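Side-chain contact in amino acid ABC transporter, periplasmic amino acid-binding protein (Brucella ovis, PDB 4Z9N), which binds glutathione and probably delivers it or related amino-acid solutes from the periplasm to an ABC transporter: residues Thr182-Ser187 / Ser209-Gly214. Residues are numbered along the deposited sequence; the frame is centred on the assembly and turned at random.
Sequences TTDQSS and SKEPFG. With GSH (glutathione), chain U.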
ATOM      1  N   THR D 182      25.257 -10.781  -1.089  1.00 18.55           N
ATOM      2  CA  THR D 182      23.888 -10.517  -1.502  1.00 17.51           C
ATOM      3  C   THR D 182      23.049 -10.012  -0.332  1.00 23.16           C
ATOM      4  O   THR D 182      23.160 -10.504   0.800  1.00 17.05           O
ATOM      5  CB  THR D 182      23.198 -11.768  -2.143  1.00 16.97           C
ATOM      6  OG1 THR D 182      21.928 -11.382  -2.684  1.00 17.00           O
ATOM      7  CG2 THR D 182      22.974 -12.898  -1.118  1.00 17.06           C
ATOM      8  N   THR D 183      22.246  -8.994  -0.622  1.00 18.23           N
ATOM      9  CA  THR D 183      21.225  -8.487   0.291  1.00 16.81           C
ATOM     10  C   THR D 183      20.391  -7.464  -0.483  1.00 16.03           C
ATOM     11  O   THR D 183      20.508  -7.367  -1.711  1.00 16.00           O
ATOM     12  CB  THR D 183      21.827  -7.850   1.588  1.00 16.49           C
ATOM     13  OG1 THR D 183      20.757  -7.402   2.434  1.00 18.14           O
ATOM     14  CG2 THR D 183      22.730  -6.680   1.276  1.00 19.56           C
ATOM     15  N   ASP D 184      19.534  -6.722   0.214  1.00 16.40           N
ATOM     16  CA  ASP D 184      18.725  -5.689  -0.443  1.00 16.76           C
ATOM     17  C   ASP D 184      19.622  -4.639  -1.055  1.00 18.60           C
ATOM     18  O   ASP D 184      20.694  -4.344  -0.516  1.00 17.77           O
ATOM     19  CB  ASP D 184      17.766  -5.064   0.559  1.00 15.41           C
ATOM     20  CG  ASP D 184      16.853  -6.090   1.164  1.00 14.76           C
ATOM     21  OD1 ASP D 184      16.395  -6.957   0.393  1.00 15.21           O
ATOM     22  OD2 ASP D 184      16.615  -6.064   2.396  1.00 15.28           O
ATOM     23  N   GLN D 185      19.208  -4.074  -2.183  1.00 15.50           N
ATOM     24  CA  GLN D 185      20.120  -3.200  -2.896  1.00 16.45           C
ATOM     25  C   GLN D 185      20.512  -1.978  -2.061  1.00 18.87           C
ATOM     26  O   GLN D 185      21.696  -1.591  -2.039  1.00 18.13           O
ATOM     27  CB  GLN D 185      19.505  -2.758  -4.222  1.00 21.26           C
ATOM     28  CG  GLN D 185      20.386  -1.828  -4.998  1.00 30.70           C
ATOM     29  CD  GLN D 185      19.670  -1.261  -6.198  1.00 40.89           C
ATOM     30  OE1 GLN D 185      19.475  -1.949  -7.198  1.00 48.25           O
ATOM     31  NE2 GLN D 185      19.219  -0.022  -6.080  1.00 39.33           N
ATOM     32  N   SER D 186      19.550  -1.392  -1.345  1.00 16.66           N
ATOM     33  CA  SER D 186      19.862  -0.209  -0.533  1.00 19.24           C
ATOM     34  C   SER D 186      20.830  -0.588   0.570  1.00 19.99           C
ATOM     35  O   SER D 186      21.629   0.231   1.007  1.00 19.34           O
ATOM     36  CB  SER D 186      18.603   0.431   0.070  1.00 17.75           C
ATOM     37  OG  SER D 186      17.955  -0.452   0.981  1.00 18.03           O
ATOM     38  N   SER D 187      20.765  -1.841   1.007  1.00 17.39           N
ATOM     39  CA  SER D 187      21.658  -2.307   2.057  1.00 17.97           C
ATOM     40  C   SER D 187      23.083  -2.472   1.520  1.00 21.38           C
ATOM     41  O   SER D 187      24.064  -2.222   2.237  1.00 22.69           O
ATOM     42  CB  SER D 187      21.157  -3.635   2.632  1.00 20.35           C
ATOM     43  OG  SER D 187      19.879  -3.476   3.234  1.00 20.84           O
ATOM     44  N   SER D 209      14.298  -9.926  -6.617  1.00 12.61           N
ATOM     45  CA  SER D 209      13.147 -10.088  -5.722  1.00 13.46           C
ATOM     46  C   SER D 209      12.472  -8.760  -5.478  1.00 15.95           C
ATOM     47  O   SER D 209      13.047  -7.711  -5.754  1.00 14.04           O
ATOM     48  CB  SER D 209      13.582 -10.670  -4.383  1.00 17.09           C
ATOM     49  OG  SER D 209      14.309  -9.690  -3.659  1.00 13.57           O
ATOM     50  N   LYS D 210      11.253  -8.824  -4.951  1.00 12.71           N
ATOM     51  CA  LYS D 210      10.597  -7.665  -4.364  1.00 10.90           C
ATOM     52  C   LYS D 210      10.852  -7.660  -2.862  1.00 10.81           C
ATOM     53  O   LYS D 210      10.615  -8.670  -2.182  1.00 11.56           O
ATOM     54  CB  LYS D 210       9.091  -7.695  -4.642  1.00 10.51           C
ATOM     55  CG  LYS D 210       8.740  -7.444  -6.103  1.00 11.97           C
ATOM     56  CD  LYS D 210       7.228  -7.532  -6.327  1.00 10.44           C
ATOM     57  CE  LYS D 210       6.780  -8.987  -6.341  1.00 12.30           C
ATOM     58  NZ  LYS D 210       5.343  -9.050  -6.843  1.00 10.87           N
ATOM     59  N   GLU D 211      11.341  -6.538  -2.337  1.00 11.07           N
ATOM     60  CA  GLU D 211      11.612  -6.433  -0.904  1.00 11.16           C
ATOM     61  C   GLU D 211      11.031  -5.138  -0.348  1.00 11.58           C
ATOM     62  O   GLU D 211      11.742  -4.150  -0.132  1.00 11.68           O
ATOM     63  CB  GLU D 211      13.121  -6.499  -0.604  1.00 14.28           C
ATOM     64  CG  GLU D 211      13.844  -7.665  -1.243  1.00 14.49           C
ATOM     65  CD  GLU D 211      13.789  -8.976  -0.455  1.00 16.97           C
ATOM     66  OE1 GLU D 211      13.251  -9.023   0.676  1.00 13.01           O
ATOM     67  OE2 GLU D 211      14.311  -9.981  -0.997  1.00 19.01           O
ATOM     68  N   PRO D 212       9.710  -5.119  -0.144  1.00 11.15           N
ATOM     69  CA  PRO D 212       9.100  -3.932   0.458  1.00 10.91           C
ATOM     70  C   PRO D 212       9.351  -3.876   1.975  1.00 11.18           C
ATOM     71  O   PRO D 212       8.893  -4.752   2.720  1.00 12.50           O
ATOM     72  CB  PRO D 212       7.609  -4.101   0.111  1.00 10.46           C
ATOM     73  CG  PRO D 212       7.427  -5.623   0.018  1.00 11.00           C
ATOM     74  CD  PRO D 212       8.718  -6.100  -0.615  1.00 11.83           C
ATOM     75  N   PHE D 213      10.092  -2.862   2.427  1.00 11.75           N
ATOM     76  CA  PHE D 213      10.417  -2.724   3.857  1.00 13.96           C
ATOM     77  C   PHE D 213       9.166  -2.258   4.590  1.00 14.03           C
ATOM     78  O   PHE D 213       8.596  -1.225   4.225  1.00 13.79           O
ATOM     79  CB  PHE D 213      11.547  -1.710   4.084  1.00 12.98           C
ATOM     80  CG  PHE D 213      12.882  -2.128   3.521  1.00 13.24           C
ATOM     81  CD1 PHE D 213      13.045  -3.371   2.913  1.00 13.97           C
ATOM     82  CD2 PHE D 213      13.980  -1.278   3.617  1.00 14.12           C
ATOM     83  CE1 PHE D 213      14.287  -3.756   2.383  1.00 16.70           C
ATOM     84  CE2 PHE D 213      15.230  -1.643   3.087  1.00 15.95           C
ATOM     85  CZ  PHE D 213      15.382  -2.903   2.486  1.00 16.00           C
ATOM     86  N   GLY D 214       8.747  -2.998   5.612  1.00 14.52           N
ATOM     87  CA  GLY D 214       7.481  -2.719   6.281  1.00 13.87           C
ATOM     88  C   GLY D 214       7.592  -2.232   7.707  1.00 15.89           C
ATOM     89  O   GLY D 214       8.500  -2.603   8.429  1.00 14.60           O
TER
HETATM   90  N1  GSH U 401      14.938  -7.357   3.947  1.00 12.03           N
HETATM   91  CA1 GSH U 401      15.493  -8.688   4.197  1.00 10.27           C
HETATM   92  C1  GSH U 401      14.592  -9.408   5.197  1.00 12.10           C
HETATM   93  O11 GSH U 401      14.803 -10.627   5.445  1.00 15.66           O
HETATM   94  O12 GSH U 401      13.653  -8.797   5.779  1.00 11.89           O
HETATM   95  CB1 GSH U 401      16.910  -8.620   4.791  1.00  9.38           C
HETATM   96  CG1 GSH U 401      16.857  -7.845   6.121  1.00 10.87           C
HETATM   97  CD1 GSH U 401      18.197  -7.997   6.832  1.00 16.59           C
HETATM   98  OE1 GSH U 401      18.275  -8.433   7.939  1.00 17.25           O
HETATM   99  N2  GSH U 401      19.386  -7.583   6.126  1.00 15.97           N
HETATM  100  CA2 GSH U 401      20.662  -7.753   6.796  1.00 18.95           C
HETATM  101  C2  GSH U 401      20.761  -6.913   8.078  1.00 16.60           C
HETATM  102  O2  GSH U 401      20.061  -5.981   8.315  1.00 16.80           O
HETATM  103  CB2 GSH U 401      21.817  -7.513   5.818  1.00 18.47           C
HETATM  104  SG2 GSH U 401      21.970  -5.768   5.345  1.00 23.59           S
HETATM  105  N3  GSH U 401      21.741  -7.341   9.054  1.00 16.84           N
HETATM  106  CA3 GSH U 401      21.891  -6.613  10.285  1.00 20.58           C
HETATM  107  C3  GSH U 401      21.816  -7.606  11.445  1.00 19.23           C
HETATM  108  O31 GSH U 401      22.162  -7.219  12.592  1.00 23.49           O
HETATM  109  O32 GSH U 401      21.397  -8.790  11.261  1.00 19.53           O
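Asp184 reaches across to Glu211 and Phe213, and its carboxylate is shared between the protein contact and the ligand. OD2 of Asp184 accepts a hydrogen bond of 2.6 Å from N1, the alpha-amino nitrogen of glutathione. The same OD2 lies 3.3 Å from CE1 of Phe213, at an oblique approach. CB of Asp184 sits at the edge of that ring, in its plane, 3.8 Å from CZ. Carboxylate and ring are tilted 54° apart. The other oxygen, OD1, rests against the aliphatic part of Glu211, 3.1 Å from CG. Glu211 bends at its second torsion (chi2 -85°). Its OE1 comes to 3.8 Å from Asp184 OD1, so two acids lie close together. The positive amino group of the ligand probably eases this closeness. Glu211 is gripped in turn: Ser209 OG donates to OE2 from the anti side (2.7 Å), while OE1 is hydrogen-bonded to OG1 of both Thr90 and Thr142. On the other side of CZ, Ser186 OG comes obliquely to 3.6 Å from Phe213 CE2 and is itself hydrogen-bonded to Asp110 OD2. Ser187 CB touches the glutathione sulfur SG2. The contact is buried and supplies Asp184, Ser187 and Phe213 to the ligand pocket of a family 3 solute-binding protein; Glu211 and Ser186 back them. It joins the start of helix 185-192, just after strand 180-182, to the start of strand 211-218. Strand 101-117 pairs antiparallel with both strands and contributes Asp110.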